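Local structure of phosphoglycolate phosphatase (Lactobacillus plantarum, 2HDO) at residues 4-8 / 147-153; 21-26 / 71-75; 99-103 / 122-127. The protein probably hydrolyses the phosphate ester of 2-phosphoglycolate to give glycolate and inorganic phosphate, as a phosphatase of the haloacid dehalogenase (HAD) superfamily. One frame throughout, in Å; residues are numbered along the deposited sequence. Where two conformers were deposited one is given.

Interaction 1: 4-8 / 147-153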
loop_
_atom_site.group_PDB
_atom_site.type_symbol
_atom_site.label_atom_id
_atom_site.label_comp_id
_atom_site.label_asym_id
_atom_site.label_seq_id
_atom_site.Cartn_x
_atom_site.Cartn_y
_atom_site.Cartn_z
ATOM N N TYR A 4 -11.655 16.500 4.751
ATOM C CA TYR A 4 -12.059 15.271 4.067
ATOM C C TYR A 4 -13.110 14.460 4.842
ATOM O O TYR A 4 -13.134 14.473 6.079
ATOM C CB TYR A 4 -10.826 14.419 3.841
ATOM C CG TYR A 4 -9.783 15.113 2.988
ATOM C CD1 TYR A 4 -9.946 15.190 1.609
ATOM C CD2 TYR A 4 -8.659 15.713 3.552
ATOM C CE1 TYR A 4 -8.996 15.819 0.809
ATOM C CE2 TYR A 4 -7.733 16.373 2.762
ATOM C CZ TYR A 4 -7.905 16.438 1.399
ATOM O OH TYR A 4 -6.968 17.046 0.592
ATOM N N GLN A 5 -13.957 13.748 4.082
ATOM C CA GLN A 5 -14.920 12.795 4.624
ATOM C C GLN A 5 -14.370 11.365 4.714
ATOM O O GLN A 5 -14.885 10.550 5.487
ATOM C CB GLN A 5 -16.166 12.740 3.785
ATOM C CG GLN A 5 -16.988 13.989 3.862
ATOM C CD GLN A 5 -18.083 14.037 2.797
ATOM O OE1 GLN A 5 -18.602 13.002 2.390
ATOM N NE2 GLN A 5 -18.428 15.244 2.342
ATOM N N ALA A 6 -13.359 11.066 3.900
ATOM C CA ALA A 6 -12.768 9.750 3.894
ATOM C C ALA A 6 -11.268 9.823 3.756
ATOM O O ALA A 6 -10.733 10.689 3.040
ATOM C CB ALA A 6 -13.351 8.884 2.757
ATOM N N LEU A 7 -10.611 8.880 4.423
ATOM C CA LEU A 7 -9.187 8.630 4.287
ATOM C C LEU A 7 -8.993 7.193 3.884
ATOM O O LEU A 7 -9.458 6.301 4.578
ATOM C CB LEU A 7 -8.447 8.865 5.586
ATOM C CG LEU A 7 -8.509 10.229 6.211
ATOM C CD1 LEU A 7 -7.595 10.215 7.457
ATOM C CD2 LEU A 7 -8.132 11.333 5.281
HETATM N N MSE A 8 -8.360 6.992 2.728
HETATM C CA MSE A 8 -7.973 5.653 2.279
HETATM C C MSE A 8 -6.494 5.511 2.392
HETATM O O MSE A 8 -5.776 6.453 2.103
HETATM C CB MSE A 8 -8.393 5.437 0.828
HETATM C CG MSE A 8 -9.851 5.622 0.619
HETATM SE SE MSE A 8 -10.900 4.133 1.351
HETATM C CE MSE A 8 -12.181 5.138 2.551
ATOM N N ALA A 147 -13.575 1.648 -3.673
ATOM C CA ALA A 147 -13.576 1.833 -2.227
ATOM C C ALA A 147 -14.440 3.010 -1.858
ATOM O O ALA A 147 -15.286 2.936 -0.966
ATOM C CB ALA A 147 -12.119 2.032 -1.700
ATOM N N LEU A 148 -14.273 4.112 -2.580
ATOM C CA LEU A 148 -15.042 5.299 -2.250
ATOM C C LEU A 148 -16.558 5.153 -2.517
ATOM O O LEU A 148 -17.373 5.609 -1.740
ATOM C CB LEU A 148 -14.499 6.527 -2.975
ATOM C CG LEU A 148 -13.094 6.938 -2.600
ATOM C CD1 LEU A 148 -12.624 8.030 -3.503
ATOM C CD2 LEU A 148 -13.051 7.315 -1.100
ATOM N N GLU A 149 -16.918 4.417 -3.553
ATOM C CA GLU A 149 -18.314 4.128 -3.813
ATOM C C GLU A 149 -18.936 3.319 -2.656
ATOM O O GLU A 149 -20.061 3.571 -2.264
ATOM C CB GLU A 149 -18.464 3.347 -5.117
ATOM C CG GLU A 149 -19.850 3.398 -5.681
ATOM N N LYS A 150 -18.174 2.374 -2.115
ATOM C CA LYS A 150 -18.645 1.511 -1.022
ATOM C C LYS A 150 -18.895 2.273 0.290
ATOM O O LYS A 150 -19.724 1.846 1.078
ATOM C CB LYS A 150 -17.698 0.310 -0.789
ATOM C CG LYS A 150 -17.763 -0.746 -1.858
ATOM C CD LYS A 150 -16.721 -1.831 -1.636
ATOM N N VAL A 151 -18.176 3.372 0.529
ATOM C CA VAL A 151 -18.411 4.221 1.715
ATOM C C VAL A 151 -19.207 5.492 1.378
ATOM O O VAL A 151 -19.387 6.347 2.248
ATOM C CB VAL A 151 -17.119 4.534 2.462
ATOM C CG1 VAL A 151 -16.480 3.238 2.932
ATOM C CG2 VAL A 151 -16.156 5.341 1.611
ATOM N N ASN A 152 -19.764 5.562 0.162
ATOM C CA ASN A 152 -20.569 6.693 -0.272
ATOM C C ASN A 152 -19.888 8.036 -0.038
ATOM O O ASN A 152 -20.465 8.935 0.573
ATOM C CB ASN A 152 -21.926 6.680 0.437
ATOM C CG ASN A 152 -22.724 5.428 0.149
ATOM O OD1 ASN A 152 -23.061 4.683 1.068
ATOM N ND2 ASN A 152 -23.024 5.181 -1.122
ATOM N N VAL A 153 -18.660 8.163 -0.518
ATOM C CA VAL A 153 -17.928 9.410 -0.452
ATOM C C VAL A 153 -17.415 9.720 -1.837
ATOM O O VAL A 153 -16.865 8.880 -2.518
ATOM C CB VAL A 153 -16.759 9.365 0.581
ATOM C CG1 VAL A 153 -15.928 10.643 0.484
ATOM C CG2 VAL A 153 -17.337 9.173 1.960
#

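Interaction 2: 21-26 / 71-75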
loop_
_atom_site.group_PDB
_atom_site.type_symbol
_atom_site.label_atom_id
_atom_site.label_comp_id
_atom_site.label_asym_id
_atom_site.label_seq_id
_atom_site.Cartn_x
_atom_site.Cartn_y
_atom_site.Cartn_z
ATOM N N ALA A 21 10.937 -7.371 5.342
ATOM C CA ALA A 21 10.354 -8.709 5.055
ATOM C C ALA A 21 10.271 -8.962 3.550
ATOM O O ALA A 21 10.645 -10.041 3.071
ATOM C CB ALA A 21 9.000 -8.885 5.715
ATOM N N TYR A 22 9.848 -7.943 2.794
ATOM C CA TYR A 22 9.818 -8.033 1.334
ATOM C C TYR A 22 11.164 -8.437 0.773
ATOM O O TYR A 22 11.255 -9.263 -0.144
ATOM C CB TYR A 22 9.413 -6.671 0.765
ATOM C CG TYR A 22 9.616 -6.512 -0.731
ATOM C CD1 TYR A 22 8.633 -6.910 -1.614
ATOM C CD2 TYR A 22 10.773 -5.921 -1.251
ATOM C CE1 TYR A 22 8.788 -6.757 -2.964
ATOM C CE2 TYR A 22 10.957 -5.780 -2.625
ATOM C CZ TYR A 22 9.958 -6.193 -3.466
ATOM O OH TYR A 22 10.104 -6.049 -4.814
ATOM N N THR A 23 12.195 -7.813 1.307
ATOM C CA THR A 23 13.537 -8.053 0.830
ATOM C C THR A 23 13.905 -9.521 1.012
ATOM O O THR A 23 14.391 -10.159 0.098
ATOM C CB THR A 23 14.563 -7.101 1.479
ATOM O OG1 THR A 23 14.201 -5.746 1.158
ATOM C CG2 THR A 23 15.973 -7.434 0.955
ATOM N N THR A 24 13.700 -10.035 2.223
ATOM C CA THR A 24 14.013 -11.429 2.567
ATOM C C THR A 24 13.226 -12.395 1.651
ATOM O O THR A 24 13.744 -13.339 1.108
ATOM C CB THR A 24 13.630 -11.677 4.051
ATOM O OG1 THR A 24 14.450 -10.853 4.898
ATOM C CG2 THR A 24 13.793 -13.129 4.477
ATOM N N VAL A 25 11.960 -12.104 1.451
ATOM C CA VAL A 25 11.087 -13.000 0.725
ATOM C C VAL A 25 11.479 -12.970 -0.745
ATOM O O VAL A 25 11.645 -14.002 -1.365
ATOM C CB VAL A 25 9.619 -12.603 0.890
ATOM C CG1 VAL A 25 8.754 -13.430 -0.078
ATOM C CG2 VAL A 25 9.153 -12.766 2.358
HETATM N N MSE A 26 11.607 -11.771 -1.307
HETATM C CA MSE A 26 12.013 -11.677 -2.733
HETATM C C MSE A 26 13.339 -12.373 -3.031
HETATM O O MSE A 26 13.521 -13.025 -4.086
HETATM C CB MSE A 26 12.108 -10.222 -3.157
HETATM C CG MSE A 26 10.817 -9.534 -3.227
HETATM SE SE MSE A 26 9.741 -10.115 -4.759
HETATM C CE MSE A 26 10.767 -9.265 -6.260
ATOM N N TYR A 71 5.897 -16.101 -4.001
ATOM C CA TYR A 71 6.070 -14.961 -3.159
ATOM C C TYR A 71 5.031 -14.982 -2.089
ATOM O O TYR A 71 5.347 -14.764 -0.918
ATOM C CB TYR A 71 5.969 -13.641 -3.932
ATOM C CG TYR A 71 5.959 -12.416 -3.055
ATOM C CD1 TYR A 71 7.142 -11.799 -2.672
ATOM C CD2 TYR A 71 4.769 -11.865 -2.613
ATOM C CE1 TYR A 71 7.142 -10.674 -1.832
ATOM C CE2 TYR A 71 4.750 -10.720 -1.776
ATOM C CZ TYR A 71 5.950 -10.123 -1.411
ATOM O OH TYR A 71 5.957 -8.980 -0.615
ATOM N N GLU A 72 3.773 -15.224 -2.474
ATOM C CA GLU A 72 2.707 -15.204 -1.466
ATOM C C GLU A 72 2.875 -16.322 -0.435
ATOM O O GLU A 72 2.623 -16.144 0.761
ATOM C CB GLU A 72 1.345 -15.274 -2.141
ATOM C CG GLU A 72 1.088 -14.139 -3.100
ATOM N N ASP A 73 3.318 -17.475 -0.913
ATOM C CA ASP A 73 3.539 -18.627 -0.038
ATOM C C ASP A 73 4.607 -18.386 1.015
ATOM O O ASP A 73 4.401 -18.692 2.186
ATOM C CB ASP A 73 3.893 -19.843 -0.882
ATOM C CG ASP A 73 2.740 -20.278 -1.803
ATOM O OD1 ASP A 73 1.597 -19.777 -1.628
ATOM O OD2 ASP A 73 2.982 -21.124 -2.699
ATOM N N VAL A 74 5.720 -17.783 0.614
ATOM C CA VAL A 74 6.825 -17.482 1.520
ATOM C C VAL A 74 6.489 -16.331 2.451
ATOM O O VAL A 74 6.779 -16.369 3.652
ATOM C CB VAL A 74 8.119 -17.164 0.733
ATOM C CG1 VAL A 74 9.217 -16.762 1.698
ATOM C CG2 VAL A 74 8.548 -18.366 -0.067
HETATM N N MSE A 75 5.870 -15.303 1.897
HETATM C CA MSE A 75 5.506 -14.133 2.682
HETATM C C MSE A 75 4.583 -14.499 3.844
HETATM O O MSE A 75 4.673 -13.908 4.909
HETATM C CB MSE A 75 4.849 -13.082 1.776
HETATM C CG MSE A 75 4.351 -11.841 2.533
HETATM SE SE MSE A 75 5.778 -10.991 3.683
HETATM C CE MSE A 75 6.544 -9.749 2.332
#

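Interaction 3: 99-103 / 122-127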
loop_
_atom_site.group_PDB
_atom_site.type_symbol
_atom_site.label_atom_id
_atom_site.label_comp_id
_atom_site.label_asym_id
_atom_site.label_seq_id
_atom_site.Cartn_x
_atom_site.Cartn_y
_atom_site.Cartn_z
ATOM N N LEU A 99 -15.038 10.140 10.267
ATOM C CA LEU A 99 -14.387 9.738 9.024
ATOM C C LEU A 99 -14.786 8.349 8.563
ATOM O O LEU A 99 -15.033 7.447 9.368
ATOM C CB LEU A 99 -12.883 9.743 9.176
ATOM C CG LEU A 99 -12.258 11.099 9.216
ATOM C CD1 LEU A 99 -10.825 10.992 9.660
ATOM C CD2 LEU A 99 -12.383 11.781 7.820
ATOM N N ARG A 100 -14.866 8.171 7.253
ATOM C CA ARG A 100 -14.861 6.837 6.683
ATOM C C ARG A 100 -13.435 6.453 6.378
ATOM O O ARG A 100 -12.756 7.126 5.596
ATOM C CB ARG A 100 -15.744 6.697 5.426
ATOM C CG ARG A 100 -17.070 7.385 5.448
ATOM C CD ARG A 100 -18.009 7.095 6.586
ATOM N NE ARG A 100 -18.165 5.690 6.958
ATOM C CZ ARG A 100 -19.006 4.804 6.414
ATOM N NH1 ARG A 100 -19.781 5.117 5.373
ATOM N NH2 ARG A 100 -19.055 3.575 6.923
ATOM N N LEU A 101 -12.957 5.402 7.030
ATOM C CA LEU A 101 -11.585 4.969 6.866
ATOM C C LEU A 101 -11.581 3.686 6.022
ATOM O O LEU A 101 -12.480 2.835 6.131
ATOM C CB LEU A 101 -10.911 4.681 8.224
ATOM C CG LEU A 101 -10.859 5.825 9.248
ATOM C CD1 LEU A 101 -10.124 5.359 10.464
ATOM C CD2 LEU A 101 -10.199 7.060 8.671
ATOM N N GLY A 102 -10.583 3.542 5.168
ATOM C CA GLY A 102 -10.411 2.286 4.479
ATOM C C GLY A 102 -8.993 2.041 3.966
ATOM O O GLY A 102 -8.071 2.876 4.092
ATOM N N ILE A 103 -8.876 0.888 3.337
ATOM C CA ILE A 103 -7.645 0.388 2.792
ATOM C C ILE A 103 -7.842 0.060 1.301
ATOM O O ILE A 103 -8.835 -0.533 0.896
ATOM C CB ILE A 103 -7.191 -0.864 3.563
ATOM C CG1 ILE A 103 -6.650 -0.414 4.926
ATOM C CG2 ILE A 103 -6.103 -1.637 2.758
ATOM C CD1 ILE A 103 -6.167 -1.504 5.780
HETATM N N MSE A 122 -7.852 -2.354 12.457
HETATM C CA MSE A 122 -8.659 -2.837 11.344
HETATM C C MSE A 122 -10.182 -2.855 11.597
HETATM O O MSE A 122 -10.969 -2.801 10.630
HETATM C CB MSE A 122 -8.164 -4.220 10.897
HETATM C CG MSE A 122 -6.738 -4.210 10.436
HETATM SE SE MSE A 122 -6.549 -3.344 8.680
HETATM C CE MSE A 122 -7.440 -4.719 7.604
HETATM N N MSE A 123 -10.603 -2.920 12.863
HETATM C CA MSE A 123 -12.017 -2.808 13.216
HETATM C C MSE A 123 -12.616 -1.442 12.886
HETATM O O MSE A 123 -13.841 -1.297 12.888
HETATM C CB MSE A 123 -12.227 -3.093 14.702
HETATM C CG MSE A 123 -11.829 -4.502 15.122
HETATM SE SE MSE A 123 -13.351 -5.644 15.610
HETATM C CE MSE A 123 -13.903 -4.664 17.207
ATOM N N ARG A 124 -11.768 -0.448 12.622
ATOM C CA ARG A 124 -12.239 0.903 12.252
ATOM C C ARG A 124 -12.381 1.104 10.747
ATOM O O ARG A 124 -12.810 2.167 10.289
ATOM C CB ARG A 124 -11.295 1.975 12.766
ATOM C CG ARG A 124 -11.106 1.953 14.256
ATOM C CD ARG A 124 -10.389 3.209 14.731
ATOM N NE ARG A 124 -9.898 2.998 16.096
ATOM C CZ ARG A 124 -10.578 3.292 17.210
ATOM N NH1 ARG A 124 -11.789 3.859 17.168
ATOM N NH2 ARG A 124 -10.024 3.033 18.387
HETATM N N MSE A 125 -11.962 0.113 9.977
HETATM C CA MSE A 125 -12.009 0.202 8.536
HETATM C C MSE A 125 -13.407 -0.051 8.009
HETATM O O MSE A 125 -14.008 -1.086 8.266
HETATM C CB MSE A 125 -10.981 -0.737 7.865
HETATM C CG MSE A 125 -9.536 -0.577 8.277
HETATM SE SE MSE A 125 -8.861 1.144 7.701
HETATM C CE MSE A 125 -7.053 1.222 8.353
ATOM N N ALA A 126 -13.901 0.908 7.246
ATOM C CA ALA A 126 -15.224 0.845 6.647
ATOM C C ALA A 126 -15.239 0.014 5.369
ATOM O O ALA A 126 -16.283 -0.487 4.961
ATOM C CB ALA A 126 -15.721 2.264 6.345
ATOM N N VAL A 127 -14.085 -0.088 4.721
ATOM C CA VAL A 127 -13.925 -0.823 3.462
ATOM C C VAL A 127 -12.465 -1.243 3.349
ATOM O O VAL A 127 -11.592 -0.533 3.816
ATOM C CB VAL A 127 -14.313 0.065 2.224
ATOM C CG1 VAL A 127 -13.391 1.259 2.074
ATOM C CG2 VAL A 127 -14.336 -0.755 0.951
HETATM O O HOH W 1 -14.326 4.157 9.303
HETATM O O HOH W 2 -18.903 0.583 6.131
#

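Interaction 1: 4-8 / 147-153
Met8, a selenomethionine, makes three separate contacts with residues 147-153. Its CG lies 4.0 Å from CD2 of Leu148. Its SE rests on the methyl of Ala147, SE to CB 3.9 Å. Its CE meets CG2 of Val151 tip to tip, at 4.1 Å. The chain bends at chi2 (-73°) and again at chi3 (126°), and these bends spread CG, SE and CE over Leu148, Ala147 and Val151. Ala6, two residues back on the same face of the strand, carries the next part of the contact. Its CB lies 3.9 Å from CG1 of Val153 and somewhat farther from Leu148 CD2. That single leucine branch therefore touches both Ala6 and Met8. Gln5 closes the outer edge, where its CB packs 3.9 Å from Val153 CG1. The two side chains cross obliquely, and OE1 of Gln5 also passes beside both methyls of Val153. No hydrogen bond joins the two segments; the contact is almost entirely apolar.

The position of Val153 is set by the way the helix ends. Asn152 has a positive phi (51°) and is the C' residue of a Schellman motif. Val153 N bonds to Leu148 O at 3.1 Å, and Asn152 N bonds to Glu149 O. This turn points Val153 toward the strand, where it meets Ala6 and Gln5.

The contact is a strand-to-helix packing in the Rossmann-like core of a HAD hydrolase. Strand 6-9 is hydrogen-bonded on one side to strand 100-104 and on the other to strand 158-162. Helix 142-150 covers one face of this sheet. Ala147 of this helix and Val151 just after it also touch strand 125-129, and Leu148 reaches Ala158 of strand 158-162.

Interaction 2: 21-26 / 71-75
Tyr71 lays the CD1-CE1 side of its ring along Val25 and Met26 of the facing helix. Helices 19-31 and 64-75 belong to a helical part of the chain that follows the first strand of the HAD core, as in the cap domains of this family. The axes of the two short segments come within 9.6 Å of each other, with 123° between their N-to-C directions.

Val25 lies at the middle of the contact. Its CG1 sits 3.5 Å from Tyr71 CD1 and also touches CG1 of Val74, at 3.8 Å. Its CG2 turns to Met75, 3.9 Å from the CA. SE of Met26 comes obliquely to the Tyr71 ring, 4.7 Å from the centroid and 56° off the normal, a Met-aromatic contact. CG of the same Met26 lies over one face of the Tyr22 ring, offset toward the rim.

Met75 reaches the first turn of 21-26. With CG anti to the backbone N (chi1 177°) and bends at chi2 and chi3, its CE ends near Ala21 CB and 3.8 Å from Tyr22 N. Tyr22 itself is held from outside: its OH hydrogen-bonds to Thr45, and its ring meets Phe46 edge-to-face. The hydroxyl of Tyr71 approaches the edge of the Tyr22 ring, near its plane, with OH 3.5 Å from CD1.

Interaction 3: 99-103 / 122-127
Bends at chi2 (-66°) of Met125 and at chi2 and chi3 of Met122, both selenomethionines, turn their ends to Ile103. In Met125 chi3 is then extended (178°), which carries CE past Gly102 to 3.8 Å from Ile103 CG1. SE of Met125 lies over the backbone of Gly102, 3.8 Å from its CA, and also touches CB of Leu101. Met122 comes from another direction and crosses Ile103 at about a right angle, with SE 3.5 Å from CD1. The end of Ile103 is thus touched by both selenomethionines.

Two backbone hydrogen bonds join the segments. Ala126 N gives a short bond of 2.6 Å to Leu101 O. Ile103 N bonds to Val127 O at 3.1 Å. The methyl of Ala126 also lies close to Leu101 O, and Val127 CG1 lies near Gly102 CA.

Strands 100-104 and 125-129 are parallel neighbours, and helix 109-116 connects them in a beta-alpha-beta unit of the Rossmann-like HAD core. Strand 125-129 is the outermost strand on this side of the sheet. The chain turns a corner at Ala126.

Two waters bridge the segments. One water accepts from Leu101 N at 2.9 Å and donates to Arg124 O at 2.7 Å. A second donates to Ala126 O and takes a weak bond from Arg100 NH2. The guanidinium of Arg100 is brought there by bends along its chain, and NH2 lies 3.6 Å from CB of Ala126. Phe92 of helix 88-94 touches both Leu101 and Met125.

In the fold
From the N terminus, the chain first lays down strand 6-9, half of interaction 1. It then leaves the core for interaction 2, which ties helix 19-31 to helix 64-75 and closes a loop of 44 intervening residues. Back in the core, interaction 3 closes a shorter loop and ties the neighbouring strands 100-104 and 125-129. Helix 142-150 follows, and its end closes interaction 1 against strand 6-9. Interactions 2 and 3 are in series, and both nest inside the loop of interaction 1. Interactions 1 and 3 touch, since strands 6-9 and 100-104 are neighbours in one sheet. Interaction 2 lies apart, its centre about 31 Å from that of interaction 1.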